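Chitin-binding type-4 domain-containing protein (Photorhabdus laumondii subsp. laumondii, PDB 6T5Z) is a copper-dependent lytic polysaccharide monooxygenase of family AA10 that probably cleaves chitin oxidatively. Local coordinates at residues Pro46-Ile51 with Leu110-Phe115; Trp84-Gln89 with Lys128-Arg133; Ser93-Phe98 with Val134-Thr139; Thr100-Asp105 with Glu142-Tyr147. All coordinates share one frame; numbering follows the deposited sequence. Where two conformers were deposited one is given.

How the contacts relate
The copper-binding H1 leads into strand 2-6; after strand 36-38 the loop toward strand 73-76 holds 46-51. Contact 1 closes the stretch from 51 to 110, with strands 73-76, 79-86 and 92-99 in it, and ties two excursions together beside strand 148-156. Contact 2 joins strand 79-86 to the loop leading into strand 133-139, near the copper, closing 89 to 128. Contact 3 continues from it, packing strand 92-99 of one sheet against strand 133-139 of the other. Contact 4, at the far end from contact 2, closes 105 to 142, which holds strands 121-126 and 133-139. All four cross along the sequence; contacts 1 and 4 share Q114 bonds to K101 and D105.

Contact 1 of 4, residues Pro46-Ile51 with Leu110-Phe115; sequences PEDGHI and LTREQF
R112 reaches over to P46 and D48 with its guanidinium edge, pinning two long loops of the AA10 β-sandwich to each other. Its chain, extended from CG to NE (chi3 173°), carries the guanidinium out to P46, where NH1 and NH2 both end on one atom, P46 O, with NH2 to P46 O at 2.7 Å and the oxygen in the guanidinium plane. NH1 also forms a salt bridge to D48 OD1, 2.8 Å, while R112 N donates to that same oxygen from the other face of the carboxylate. D48 OD1 is thus clamped by a side chain and a backbone of one residue. In 46-51, a type II turn from E47 to H50 presents G49 N to L110 O at 2.8 Å. T111 CB packs 3.6 Å from D48 CG; separately, I51 CD1 meets F115 CE2. Further out, R112 NE and NH2 bond to the carbonyls of P42 and A44, which help fix the guanidinium's position and rotation. A water bridges the other carboxylate oxygen, D48 OD2, to E113 N.

Contact 2 of 4, residues Trp84-Gln89 with Lys128-Arg133; sequences WEIMIQ and KMPSSR
E85 and R133 form an antiparallel non-hydrogen-bonded pair near the end of strand 79-86, beside the start of strand 133-139, and I86 N donates to S132 O at 2.8 Å. This is the edge of the three-stranded sheet of the AA10 β-sandwich, close to the copper site: the side chain of I86 lies about 7 Å from the metal. R133 CA rests 3.3 Å from W84 O in a CA-H...O contact. E85 and R133 run side by side, but only aliphatic carbon meets carboxylate, R133 CD to E85 OE2 at 3.9 Å; the guanidinium instead gives NH1 to Q83 OE1. Before strand 133-139, M129 folds back, its chain bent at chi2 and chi3 (68° and 66°), which sets SD against Q89 CB at 3.7 Å. A water joins I86 O, Q89 OE1 and S132 OG. Q89 stretches out beyond CG and sets its amide so that P130 O lies in the amide plane, where NE2 donates to P130 O almost straight, 2.8 Å at 174°.

Contact 3 of 4, residues Ser93-Phe98 with Val134-Thr139; sequences SSWEYF and VINKCT
N136 is wedged between W95 and Y97, and the tight part of this buried contact is built round its amide. With CG beside its own backbone N (chi1 -54°), N136 directs that amide between the two rings. Y97 OH donates to N136 OD1 at 2.6 Å, in the carbonyl plane and on a lone pair, with the oxygen at the edge of the phenol. The same OD1 sits 3.2 Å from W95 CB, while ND2 lies over the indole face, 3.5 Å from W95 CG, and bonds onward to E123 OE1. V134 puts CG1 over the six-membered ring of W95, 4.0 Å from its centroid, a CH-pi contact offset toward the rim. Here strands 94-98 and 134-139 face each other across the β-sandwich, axes 8.8 Å apart and crossing at -44°. Y97 OH also meets W84 NE1, so the hydroxyl, on a strand of one sheet, ties to two neighbouring strands of the other. W95 further stacks on W154 and Y97 on F82. Looser is the end at C138, bound by a disulfide to C121, where SG approaches Y97 only obliquely, 3.9 Å from CD1. On the outer side, I135 and K137 turn from the core into exposed positions, where K137 NZ forms a salt bridge with E81 OE2.

Contact 4 of 4, residues Thr100-Asp105 with Glu142-Tyr147; sequences TKLGWD and EGYQGY
L102 lays CD2 over one face of the Y144 ring, only 3.4 Å from the centroid and almost on the ring normal, a well-centred CH-pi contact. The two side chains slant across each other: while CD2 covers a face, the hydroxyl end of the ring reaches the backbone of 100-105 at its edge. There Y144 OH donates to T100 O at 2.6 Å, the donor tilted 19° from the carbonyl plane. A water between L102 N and Y144 OH adds a second bridge, and N116 ND2 also bonds to this hydroxyl.

The second pair is W104 and Y147, an edge-to-face arrangement: the indole points its six-membered edge at the phenol face, centroids 5.3 Å apart and planes at 65°. With chi1 at 77°, W104 CG stands between its own backbone N and carbonyl carbon, which turns the indole toward 142-147. NE1 then donates to Y147 O at 2.9 Å, the oxygen lying near the indole plane, so one ring serves both the backbone and the side chain of Y147. T100 CG2 covers an indole face, 3.6 Å above the plane.

These are two connecting loops of the AA10 β-sandwich, joined by aromatic side chains away from the copper site. The first, shaped by a type II turn from K101 to W104, follows strand 92-99; the second leads into strand 148-156, whose H148 meets the rings of both Y144 and W104, while Y147 OH bonds to D168 on strand 161-172.

Contact 1 of 4, residues Pro46-Ile51 with Leu110-Phe115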
loop_
_atom_site.group_PDB
_atom_site.type_symbol
_atom_site.label_atom_id
_atom_site.label_comp_id
_atom_site.label_asym_id
_atom_site.label_seq_id
_atom_site.Cartn_x
_atom_site.Cartn_y
_atom_site.Cartn_z
ATOM N N PRO A 46 -10.140 -3.700 5.853
ATOM C CA PRO A 46 -9.759 -5.115 5.721
ATOM C C PRO A 46 -9.316 -5.714 7.048
ATOM O O PRO A 46 -8.588 -5.090 7.822
ATOM C CB PRO A 46 -8.603 -5.071 4.712
ATOM C CG PRO A 46 -8.847 -3.844 3.911
ATOM C CD PRO A 46 -9.416 -2.843 4.899
ATOM N N GLU A 47 -9.755 -6.942 7.301
ATOM C CA GLU A 47 -9.439 -7.568 8.576
ATOM C C GLU A 47 -7.958 -7.949 8.665
ATOM O O GLU A 47 -7.251 -8.087 7.660
ATOM C CB GLU A 47 -10.313 -8.799 8.805
ATOM C CG GLU A 47 -10.043 -9.950 7.873
ATOM C CD GLU A 47 -10.879 -11.171 8.217
ATOM O OE1 GLU A 47 -11.500 -11.185 9.305
ATOM O OE2 GLU A 47 -10.922 -12.113 7.400
ATOM N N ASP A 48 -7.495 -8.083 9.911
ATOM C CA ASP A 48 -6.141 -8.538 10.201
ATOM C C ASP A 48 -5.833 -9.800 9.402
ATOM O O ASP A 48 -6.695 -10.661 9.227
ATOM C CB ASP A 48 -5.986 -8.825 11.701
ATOM C CG ASP A 48 -5.843 -7.553 12.543
ATOM O OD1 ASP A 48 -5.633 -6.461 11.967
ATOM O OD2 ASP A 48 -5.907 -7.667 13.788
ATOM N N GLY A 49 -4.597 -9.901 8.914
ATOM C CA GLY A 49 -4.189 -11.041 8.108
ATOM C C GLY A 49 -4.617 -10.985 6.658
ATOM O O GLY A 49 -4.157 -11.821 5.858
ATOM N N HIS A 50 -5.472 -10.032 6.291
ATOM C CA HIS A 50 -5.983 -9.866 4.936
ATOM C C HIS A 50 -5.918 -8.404 4.523
ATOM O O HIS A 50 -6.741 -7.925 3.735
ATOM C CB HIS A 50 -7.408 -10.401 4.825
ATOM C CG HIS A 50 -7.553 -11.820 5.280
ATOM N ND1 HIS A 50 -7.374 -12.893 4.435
ATOM C CD2 HIS A 50 -7.842 -12.342 6.496
ATOM C CE1 HIS A 50 -7.556 -14.016 5.109
ATOM N NE2 HIS A 50 -7.845 -13.709 6.359
ATOM N N ILE A 51 -4.933 -7.683 5.055
ATOM C CA ILE A 51 -4.771 -6.275 4.715
ATOM C C ILE A 51 -4.240 -6.127 3.292
ATOM O O ILE A 51 -4.775 -5.350 2.492
ATOM C CB ILE A 51 -3.862 -5.594 5.749
ATOM C CG1 ILE A 51 -4.578 -5.537 7.105
ATOM C CG2 ILE A 51 -3.484 -4.204 5.296
ATOM C CD1 ILE A 51 -3.694 -5.090 8.224
ATOM N N LEU A 110 0.453 -9.544 8.313
ATOM C CA LEU A 110 0.200 -8.127 8.512
ATOM C C LEU A 110 -1.117 -7.940 9.251
ATOM O O LEU A 110 -2.150 -8.477 8.850
ATOM C CB LEU A 110 0.154 -7.395 7.179
ATOM C CG LEU A 110 1.437 -7.363 6.350
ATOM C CD1 LEU A 110 1.159 -6.738 4.975
ATOM C CD2 LEU A 110 2.510 -6.573 7.095
ATOM N N THR A 111 -1.071 -7.170 10.330
ATOM C CA THR A 111 -2.211 -6.925 11.198
ATOM C C THR A 111 -2.133 -5.480 11.663
ATOM O O THR A 111 -1.148 -4.783 11.413
ATOM C CB THR A 111 -2.207 -7.821 12.439
ATOM O OG1 THR A 111 -1.051 -7.498 13.214
ATOM C CG2 THR A 111 -2.158 -9.300 12.077
ATOM N N ARG A 112 -3.156 -5.042 12.396
ATOM C CA ARG A 112 -3.107 -3.697 12.954
ATOM C C ARG A 112 -1.999 -3.577 13.985
ATOM O O ARG A 112 -1.346 -2.532 14.077
ATOM C CB ARG A 112 -4.468 -3.329 13.548
ATOM C CG ARG A 112 -5.488 -3.098 12.456
ATOM C CD ARG A 112 -6.921 -3.381 12.886
ATOM N NE ARG A 112 -7.833 -2.971 11.819
ATOM C CZ ARG A 112 -8.032 -3.659 10.696
ATOM N NH1 ARG A 112 -7.386 -4.799 10.492
ATOM N NH2 ARG A 112 -8.870 -3.196 9.767
ATOM N N GLU A 113 -1.735 -4.651 14.731
ATOM C CA GLU A 113 -0.649 -4.629 15.700
ATOM C C GLU A 113 0.705 -4.506 15.009
ATOM O O GLU A 113 1.645 -3.951 15.593
ATOM C CB GLU A 113 -0.721 -5.885 16.571
ATOM C CG GLU A 113 0.178 -5.875 17.786
ATOM C CD GLU A 113 1.558 -6.431 17.508
ATOM O OE1 GLU A 113 1.728 -7.163 16.502
ATOM O OE2 GLU A 113 2.479 -6.136 18.301
ATOM N N GLN A 114 0.819 -4.983 13.760
ATOM C CA GLN A 114 2.080 -4.887 13.032
ATOM C C GLN A 114 2.338 -3.493 12.477
ATOM O O GLN A 114 3.492 -3.177 12.153
ATOM C CB GLN A 114 2.098 -5.909 11.892
ATOM C CG GLN A 114 2.165 -7.364 12.375
ATOM C CD GLN A 114 3.565 -7.947 12.286
ATOM O OE1 GLN A 114 4.476 -7.535 13.012
ATOM N NE2 GLN A 114 3.742 -8.928 11.394
ATOM N N PHE A 115 1.300 -2.663 12.363
ATOM C CA PHE A 115 1.382 -1.330 11.780
ATOM C C PHE A 115 1.311 -0.268 12.866
ATOM O O PHE A 115 0.673 -0.464 13.900
ATOM C CB PHE A 115 0.228 -1.097 10.792
ATOM C CG PHE A 115 0.481 -1.629 9.415
ATOM C CD1 PHE A 115 1.310 -0.948 8.547
ATOM C CD2 PHE A 115 -0.140 -2.794 8.976
ATOM C CE1 PHE A 115 1.547 -1.432 7.258
ATOM C CE2 PHE A 115 0.085 -3.277 7.693
ATOM C CZ PHE A 115 0.927 -2.587 6.833
HETATM O O HOH W 1 -3.968 -6.642 15.341
#

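Contact 2 of 4, residues Trp84-Gln89 with Lys128-Arg133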
loop_
_atom_site.group_PDB
_atom_site.type_symbol
_atom_site.label_atom_id
_atom_site.label_comp_id
_atom_site.label_asym_id
_atom_site.label_seq_id
_atom_site.Cartn_x
_atom_site.Cartn_y
_atom_site.Cartn_z
ATOM N N TRP A 84 0.561 7.322 -7.719
ATOM C CA TRP A 84 -0.579 6.492 -8.085
ATOM C C TRP A 84 -0.906 6.662 -9.562
ATOM O O TRP A 84 -0.932 7.786 -10.071
ATOM C CB TRP A 84 -1.825 6.861 -7.277
ATOM C CG TRP A 84 -1.856 6.443 -5.827
ATOM C CD1 TRP A 84 -1.201 7.028 -4.780
ATOM C CD2 TRP A 84 -2.635 5.378 -5.266
ATOM N NE1 TRP A 84 -1.514 6.386 -3.605
ATOM C CE2 TRP A 84 -2.398 5.373 -3.878
ATOM C CE3 TRP A 84 -3.515 4.426 -5.808
ATOM C CZ2 TRP A 84 -2.985 4.439 -3.025
ATOM C CZ3 TRP A 84 -4.107 3.507 -4.954
ATOM C CH2 TRP A 84 -3.839 3.522 -3.583
ATOM N N GLU A 85 -1.192 5.535 -10.232
ATOM C CA GLU A 85 -1.810 5.507 -11.554
ATOM C C GLU A 85 -3.306 5.299 -11.337
ATOM O O GLU A 85 -3.732 4.262 -10.813
ATOM C CB GLU A 85 -1.212 4.396 -12.425
ATOM C CG GLU A 85 0.296 4.472 -12.587
ATOM C CD GLU A 85 0.750 5.540 -13.579
ATOM O OE1 GLU A 85 -0.107 6.202 -14.190
ATOM O OE2 GLU A 85 1.978 5.710 -13.765
ATOM N N ILE A 86 -4.096 6.305 -11.695
ATOM C CA ILE A 86 -5.530 6.322 -11.416
ATOM C C ILE A 86 -6.239 5.890 -12.696
ATOM O O ILE A 86 -6.544 6.707 -13.571
ATOM C CB ILE A 86 -5.976 7.700 -10.942
ATOM C CG1 ILE A 86 -5.172 8.102 -9.702
ATOM C CG2 ILE A 86 -7.492 7.742 -10.687
ATOM C CD1 ILE A 86 -5.332 7.140 -8.532
ATOM N N MET A 87 -6.494 4.580 -12.825
ATOM C CA MET A 87 -7.116 4.074 -14.046
ATOM C C MET A 87 -8.565 4.533 -14.180
ATOM O O MET A 87 -9.042 4.782 -15.291
ATOM C CB MET A 87 -7.040 2.553 -14.086
ATOM C CG MET A 87 -5.651 2.017 -14.253
ATOM S SD MET A 87 -5.727 0.243 -14.437
ATOM C CE MET A 87 -6.467 0.085 -16.063
ATOM N N ILE A 88 -9.288 4.638 -13.069
ATOM C CA ILE A 88 -10.635 5.201 -13.075
ATOM C C ILE A 88 -10.693 6.248 -11.969
ATOM O O ILE A 88 -10.522 5.921 -10.789
ATOM C CB ILE A 88 -11.722 4.130 -12.889
ATOM C CG1 ILE A 88 -11.599 3.050 -13.969
ATOM C CG2 ILE A 88 -13.101 4.769 -12.944
ATOM C CD1 ILE A 88 -12.553 1.896 -13.796
ATOM N N GLN A 89 -10.903 7.506 -12.355
ATOM C CA GLN A 89 -10.906 8.610 -11.405
ATOM C C GLN A 89 -12.191 8.627 -10.586
ATOM O O GLN A 89 -13.287 8.417 -11.117
ATOM C CB GLN A 89 -10.754 9.946 -12.138
ATOM C CG GLN A 89 -9.460 10.100 -12.902
ATOM C CD GLN A 89 -9.606 11.048 -14.071
ATOM O OE1 GLN A 89 -9.913 10.628 -15.184
ATOM N NE2 GLN A 89 -9.401 12.331 -13.827
ATOM N N LYS A 128 -12.327 16.308 -4.120
ATOM C CA LYS A 128 -12.092 16.721 -5.490
ATOM C C LYS A 128 -11.748 15.519 -6.368
ATOM O O LYS A 128 -11.278 14.481 -5.896
ATOM C CB LYS A 128 -10.968 17.756 -5.541
ATOM C CG LYS A 128 -11.365 19.101 -4.956
ATOM C CD LYS A 128 -10.259 20.148 -5.075
ATOM C CE LYS A 128 -9.127 19.893 -4.090
ATOM N NZ LYS A 128 -8.276 21.111 -3.934
ATOM N N MET A 129 -12.002 15.681 -7.662
ATOM C CA MET A 129 -11.690 14.649 -8.643
ATOM C C MET A 129 -10.196 14.688 -8.949
ATOM O O MET A 129 -9.686 15.740 -9.354
ATOM C CB MET A 129 -12.509 14.878 -9.915
ATOM C CG MET A 129 -12.406 13.773 -10.970
ATOM S SD MET A 129 -13.174 12.223 -10.429
ATOM C CE MET A 129 -14.878 12.733 -10.333
ATOM N N PRO A 130 -9.464 13.592 -8.765
ATOM C CA PRO A 130 -8.022 13.615 -9.008
ATOM C C PRO A 130 -7.717 13.524 -10.493
ATOM O O PRO A 130 -8.536 13.085 -11.300
ATOM C CB PRO A 130 -7.523 12.363 -8.279
ATOM C CG PRO A 130 -8.663 11.391 -8.448
ATOM C CD PRO A 130 -9.937 12.238 -8.426
ATOM N N SER A 131 -6.509 13.946 -10.844
ATOM C CA SER A 131 -6.012 13.685 -12.182
ATOM C C SER A 131 -5.725 12.187 -12.331
ATOM O O SER A 131 -5.891 11.393 -11.396
ATOM C CB SER A 131 -4.774 14.532 -12.466
ATOM O OG SER A 131 -3.746 14.273 -11.527
ATOM N N SER A 132 -5.272 11.792 -13.520
ATOM C CA SER A 132 -5.083 10.375 -13.807
ATOM C C SER A 132 -3.763 9.825 -13.274
ATOM O O SER A 132 -3.564 8.602 -13.273
ATOM C CB SER A 132 -5.195 10.154 -15.314
ATOM O OG SER A 132 -6.508 10.499 -15.737
ATOM N N ARG A 133 -2.859 10.694 -12.835
ATOM C CA ARG A 133 -1.650 10.294 -12.132
ATOM C C ARG A 133 -1.467 11.263 -10.974
ATOM O O ARG A 133 -1.597 12.479 -11.156
ATOM C CB ARG A 133 -0.438 10.300 -13.072
ATOM C CG ARG A 133 0.844 9.805 -12.442
ATOM C CD ARG A 133 1.912 9.566 -13.506
ATOM N NE ARG A 133 2.125 10.766 -14.297
ATOM C CZ ARG A 133 2.874 11.795 -13.910
ATOM N NH1 ARG A 133 3.494 11.769 -12.733
ATOM N NH2 ARG A 133 3.010 12.849 -14.707
HETATM O O HOH W 2 -7.946 8.187 -15.503
#

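Contact 3 of 4, residues Ser93-Phe98 with Val134-Thr139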
loop_
_atom_site.group_PDB
_atom_site.type_symbol
_atom_site.label_atom_id
_atom_site.label_comp_id
_atom_site.label_asym_id
_atom_site.label_seq_id
_atom_site.Cartn_x
_atom_site.Cartn_y
_atom_site.Cartn_z
ATOM N N SER A 93 -11.415 11.599 -0.851
ATOM C CA SER A 93 -11.252 12.199 0.471
ATOM C C SER A 93 -9.781 12.461 0.773
ATOM O O SER A 93 -9.415 13.558 1.211
ATOM C CB SER A 93 -11.840 11.292 1.554
ATOM O OG SER A 93 -13.252 11.229 1.483
ATOM N N SER A 94 -8.920 11.469 0.540
ATOM C CA SER A 94 -7.538 11.605 0.985
ATOM C C SER A 94 -6.663 10.522 0.377
ATOM O O SER A 94 -7.153 9.519 -0.144
ATOM C CB SER A 94 -7.434 11.520 2.503
ATOM O OG SER A 94 -7.800 10.217 2.932
ATOM N N TRP A 95 -5.357 10.759 0.477
ATOM C CA TRP A 95 -4.291 9.786 0.264
ATOM C C TRP A 95 -3.524 9.701 1.573
ATOM O O TRP A 95 -3.146 10.735 2.128
ATOM C CB TRP A 95 -3.348 10.237 -0.861
ATOM C CG TRP A 95 -4.078 10.794 -2.029
ATOM C CD1 TRP A 95 -4.542 12.079 -2.185
ATOM C CD2 TRP A 95 -4.471 10.081 -3.204
ATOM N NE1 TRP A 95 -5.183 12.201 -3.396
ATOM C CE2 TRP A 95 -5.151 10.989 -4.037
ATOM C CE3 TRP A 95 -4.306 8.756 -3.632
ATOM C CZ2 TRP A 95 -5.678 10.619 -5.271
ATOM C CZ3 TRP A 95 -4.822 8.393 -4.864
ATOM C CH2 TRP A 95 -5.507 9.314 -5.661
ATOM N N GLU A 96 -3.295 8.494 2.081
ATOM C CA GLU A 96 -2.598 8.393 3.354
ATOM C C GLU A 96 -1.740 7.138 3.376
ATOM O O GLU A 96 -1.957 6.195 2.604
ATOM C CB GLU A 96 -3.574 8.397 4.534
ATOM C CG GLU A 96 -4.442 7.176 4.600
ATOM C CD GLU A 96 -5.334 7.146 5.846
ATOM O OE1 GLU A 96 -5.305 8.102 6.649
ATOM O OE2 GLU A 96 -6.066 6.154 6.002
ATOM N N TYR A 97 -0.749 7.142 4.271
ATOM C CA TYR A 97 0.296 6.121 4.280
ATOM C C TYR A 97 0.604 5.710 5.710
ATOM O O TYR A 97 0.802 6.571 6.576
ATOM C CB TYR A 97 1.559 6.636 3.564
ATOM C CG TYR A 97 1.237 6.974 2.132
ATOM C CD1 TYR A 97 0.779 8.239 1.777
ATOM C CD2 TYR A 97 1.356 6.006 1.134
ATOM C CE1 TYR A 97 0.435 8.537 0.457
ATOM C CE2 TYR A 97 1.026 6.292 -0.169
ATOM C CZ TYR A 97 0.559 7.547 -0.505
ATOM O OH TYR A 97 0.245 7.815 -1.818
ATOM N N PHE A 98 0.609 4.398 5.947
ATOM C CA PHE A 98 0.996 3.775 7.200
ATOM C C PHE A 98 2.298 3.008 6.985
ATOM O O PHE A 98 2.609 2.589 5.872
ATOM C CB PHE A 98 -0.091 2.806 7.683
ATOM C CG PHE A 98 -1.413 3.459 7.983
ATOM C CD1 PHE A 98 -1.756 3.768 9.290
ATOM C CD2 PHE A 98 -2.335 3.731 6.963
ATOM C CE1 PHE A 98 -2.985 4.360 9.592
ATOM C CE2 PHE A 98 -3.560 4.322 7.256
ATOM C CZ PHE A 98 -3.887 4.633 8.576
ATOM N N VAL A 134 -1.205 10.730 -9.781
ATOM C CA VAL A 134 -1.176 11.523 -8.557
ATOM C C VAL A 134 0.125 11.247 -7.822
ATOM O O VAL A 134 0.557 10.096 -7.727
ATOM C CB VAL A 134 -2.381 11.197 -7.654
ATOM C CG1 VAL A 134 -2.174 11.786 -6.259
ATOM C CG2 VAL A 134 -3.660 11.712 -8.289
ATOM N N ILE A 135 0.759 12.299 -7.310
ATOM C CA ILE A 135 1.977 12.166 -6.517
ATOM C C ILE A 135 1.752 12.768 -5.135
ATOM O O ILE A 135 1.318 13.918 -5.012
ATOM C CB ILE A 135 3.186 12.821 -7.212
ATOM C CG1 ILE A 135 3.624 11.994 -8.435
ATOM C CG2 ILE A 135 4.330 12.976 -6.242
ATOM C CD1 ILE A 135 4.857 12.535 -9.134
ATOM N N ASN A 136 2.058 11.994 -4.093
ATOM C CA ASN A 136 1.990 12.461 -2.709
ATOM C C ASN A 136 3.401 12.550 -2.144
ATOM O O ASN A 136 4.128 11.550 -2.130
ATOM C CB ASN A 136 1.153 11.522 -1.840
ATOM C CG ASN A 136 -0.236 11.272 -2.403
ATOM O OD1 ASN A 136 -0.634 10.119 -2.599
ATOM N ND2 ASN A 136 -0.979 12.344 -2.649
ATOM N N LYS A 137 3.775 13.731 -1.656
ATOM C CA LYS A 137 5.085 13.939 -1.057
ATOM C C LYS A 137 5.002 13.705 0.448
ATOM O O LYS A 137 4.136 14.274 1.132
ATOM C CB LYS A 137 5.596 15.351 -1.351
ATOM C CG LYS A 137 5.839 15.651 -2.826
ATOM C CD LYS A 137 6.261 17.106 -2.979
ATOM C CE LYS A 137 6.298 17.566 -4.427
ATOM N NZ LYS A 137 7.557 17.153 -5.098
ATOM N N CYS A 138 5.921 12.889 0.968
ATOM C CA CYS A 138 5.865 12.432 2.350
ATOM C C CYS A 138 7.263 12.434 2.959
ATOM O O CYS A 138 8.272 12.639 2.278
ATOM C CB CYS A 138 5.254 11.025 2.452
ATOM S SG CYS A 138 3.619 10.856 1.746
ATOM N N THR A 139 7.311 12.185 4.265
ATOM C CA THR A 139 8.562 12.012 4.988
ATOM C C THR A 139 8.409 10.808 5.900
ATOM O O THR A 139 7.423 10.713 6.633
ATOM C CB THR A 139 8.927 13.253 5.809
ATOM O OG1 THR A 139 8.957 14.401 4.954
ATOM C CG2 THR A 139 10.317 13.079 6.435
#

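Contact 4 of 4, residues Thr100-Asp105 with Glu142-Tyr147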
loop_
_atom_site.group_PDB
_atom_site.type_symbol
_atom_site.label_atom_id
_atom_site.label_comp_id
_atom_site.label_asym_id
_atom_site.label_seq_id
_atom_site.Cartn_x
_atom_site.Cartn_y
_atom_site.Cartn_z
ATOM N N THR A 100 4.892 -0.195 8.855
ATOM C CA THR A 100 5.056 -1.186 9.907
ATOM C C THR A 100 5.818 -0.586 11.083
ATOM O O THR A 100 6.641 0.322 10.922
ATOM C CB THR A 100 5.806 -2.417 9.374
ATOM O OG1 THR A 100 6.860 -2.004 8.486
ATOM C CG2 THR A 100 4.849 -3.331 8.621
ATOM N N LYS A 101 5.517 -1.089 12.278
ATOM C CA LYS A 101 6.199 -0.650 13.486
ATOM C C LYS A 101 7.668 -1.045 13.457
ATOM O O LYS A 101 8.055 -2.045 12.843
ATOM C CB LYS A 101 5.562 -1.276 14.727
ATOM C CG LYS A 101 4.231 -0.706 15.142
ATOM C CD LYS A 101 3.650 -1.510 16.308
ATOM C CE LYS A 101 2.351 -0.898 16.803
ATOM N NZ LYS A 101 1.541 -1.850 17.612
ATOM N N LEU A 102 8.489 -0.253 14.143
ATOM C CA LEU A 102 9.827 -0.704 14.481
ATOM C C LEU A 102 9.707 -1.941 15.355
ATOM O O LEU A 102 8.983 -1.939 16.357
ATOM C CB LEU A 102 10.602 0.400 15.201
ATOM C CG LEU A 102 10.858 1.676 14.399
ATOM C CD1 LEU A 102 11.563 2.708 15.276
ATOM C CD2 LEU A 102 11.655 1.397 13.141
ATOM N N GLY A 103 10.372 -3.013 14.951
ATOM C CA GLY A 103 10.244 -4.260 15.665
ATOM C C GLY A 103 9.088 -5.138 15.245
ATOM O O GLY A 103 8.820 -6.135 15.928
ATOM N N TRP A 104 8.408 -4.828 14.141
ATOM C CA TRP A 104 7.418 -5.762 13.617
ATOM C C TRP A 104 8.097 -7.071 13.205
ATOM O O TRP A 104 9.319 -7.170 13.119
ATOM C CB TRP A 104 6.662 -5.147 12.435
ATOM C CG TRP A 104 7.423 -5.115 11.121
ATOM C CD1 TRP A 104 8.565 -4.412 10.841
ATOM C CD2 TRP A 104 7.086 -5.823 9.918
ATOM N NE1 TRP A 104 8.948 -4.633 9.538
ATOM C CE2 TRP A 104 8.053 -5.491 8.951
ATOM C CE3 TRP A 104 6.049 -6.695 9.567
ATOM C CZ2 TRP A 104 8.019 -6.009 7.657
ATOM C CZ3 TRP A 104 6.010 -7.204 8.287
ATOM C CH2 TRP A 104 6.990 -6.862 7.347
ATOM N N ASP A 105 7.275 -8.088 12.949
ATOM C CA ASP A 105 7.777 -9.422 12.635
ATOM C C ASP A 105 7.531 -9.718 11.163
ATOM O O ASP A 105 6.389 -9.994 10.766
ATOM C CB ASP A 105 7.100 -10.471 13.520
ATOM C CG ASP A 105 7.744 -11.840 13.407
ATOM O OD1 ASP A 105 8.400 -12.118 12.385
ATOM O OD2 ASP A 105 7.588 -12.648 14.346
ATOM N N GLU A 142 11.336 8.993 11.875
ATOM C CA GLU A 142 12.750 8.886 12.201
ATOM C C GLU A 142 13.088 7.491 12.708
ATOM O O GLU A 142 12.247 6.784 13.275
ATOM C CB GLU A 142 13.149 9.934 13.240
ATOM C CG GLU A 142 12.971 11.367 12.762
ATOM N N GLY A 143 14.341 7.096 12.494
ATOM C CA GLY A 143 14.830 5.852 13.047
ATOM C C GLY A 143 14.475 4.614 12.267
ATOM O O GLY A 143 14.624 3.504 12.784
ATOM N N TYR A 144 14.009 4.757 11.037
ATOM C CA TYR A 144 13.609 3.587 10.274
ATOM C C TYR A 144 14.749 3.063 9.419
ATOM O O TYR A 144 15.506 3.827 8.805
ATOM C CB TYR A 144 12.395 3.879 9.398
ATOM C CG TYR A 144 11.116 3.511 10.105
ATOM C CD1 TYR A 144 10.421 2.352 9.768
ATOM C CD2 TYR A 144 10.641 4.286 11.159
ATOM C CE1 TYR A 144 9.252 1.998 10.426
ATOM C CE2 TYR A 144 9.477 3.940 11.826
ATOM C CZ TYR A 144 8.787 2.800 11.459
ATOM O OH TYR A 144 7.633 2.462 12.116
ATOM N N GLN A 145 14.870 1.745 9.404
ATOM C CA GLN A 145 15.800 1.064 8.526
ATOM C C GLN A 145 15.328 -0.374 8.405
ATOM O O GLN A 145 14.524 -0.852 9.209
ATOM C CB GLN A 145 17.234 1.139 9.052
ATOM C CG GLN A 145 17.389 0.637 10.474
ATOM C CD GLN A 145 18.712 1.040 11.090
ATOM O OE1 GLN A 145 18.984 2.231 11.284
ATOM N NE2 GLN A 145 19.549 0.054 11.395
ATOM N N GLY A 146 15.822 -1.043 7.382
ATOM C CA GLY A 146 15.557 -2.458 7.210
ATOM C C GLY A 146 14.294 -2.692 6.411
ATOM O O GLY A 146 13.771 -1.799 5.733
ATOM N N TYR A 147 13.794 -3.924 6.501
ATOM C CA TYR A 147 12.610 -4.325 5.753
ATOM C C TYR A 147 11.360 -3.812 6.458
ATOM O O TYR A 147 11.119 -4.144 7.622
ATOM C CB TYR A 147 12.563 -5.846 5.600
ATOM C CG TYR A 147 11.302 -6.402 4.932
ATOM C CD1 TYR A 147 10.598 -5.683 3.968
ATOM C CD2 TYR A 147 10.821 -7.663 5.285
ATOM C CE1 TYR A 147 9.441 -6.214 3.375
ATOM C CE2 TYR A 147 9.686 -8.194 4.706
ATOM C CZ TYR A 147 9.003 -7.467 3.751
ATOM O OH TYR A 147 7.880 -8.030 3.186
HETATM O O HOH W 3 7.098 2.271 15.290
#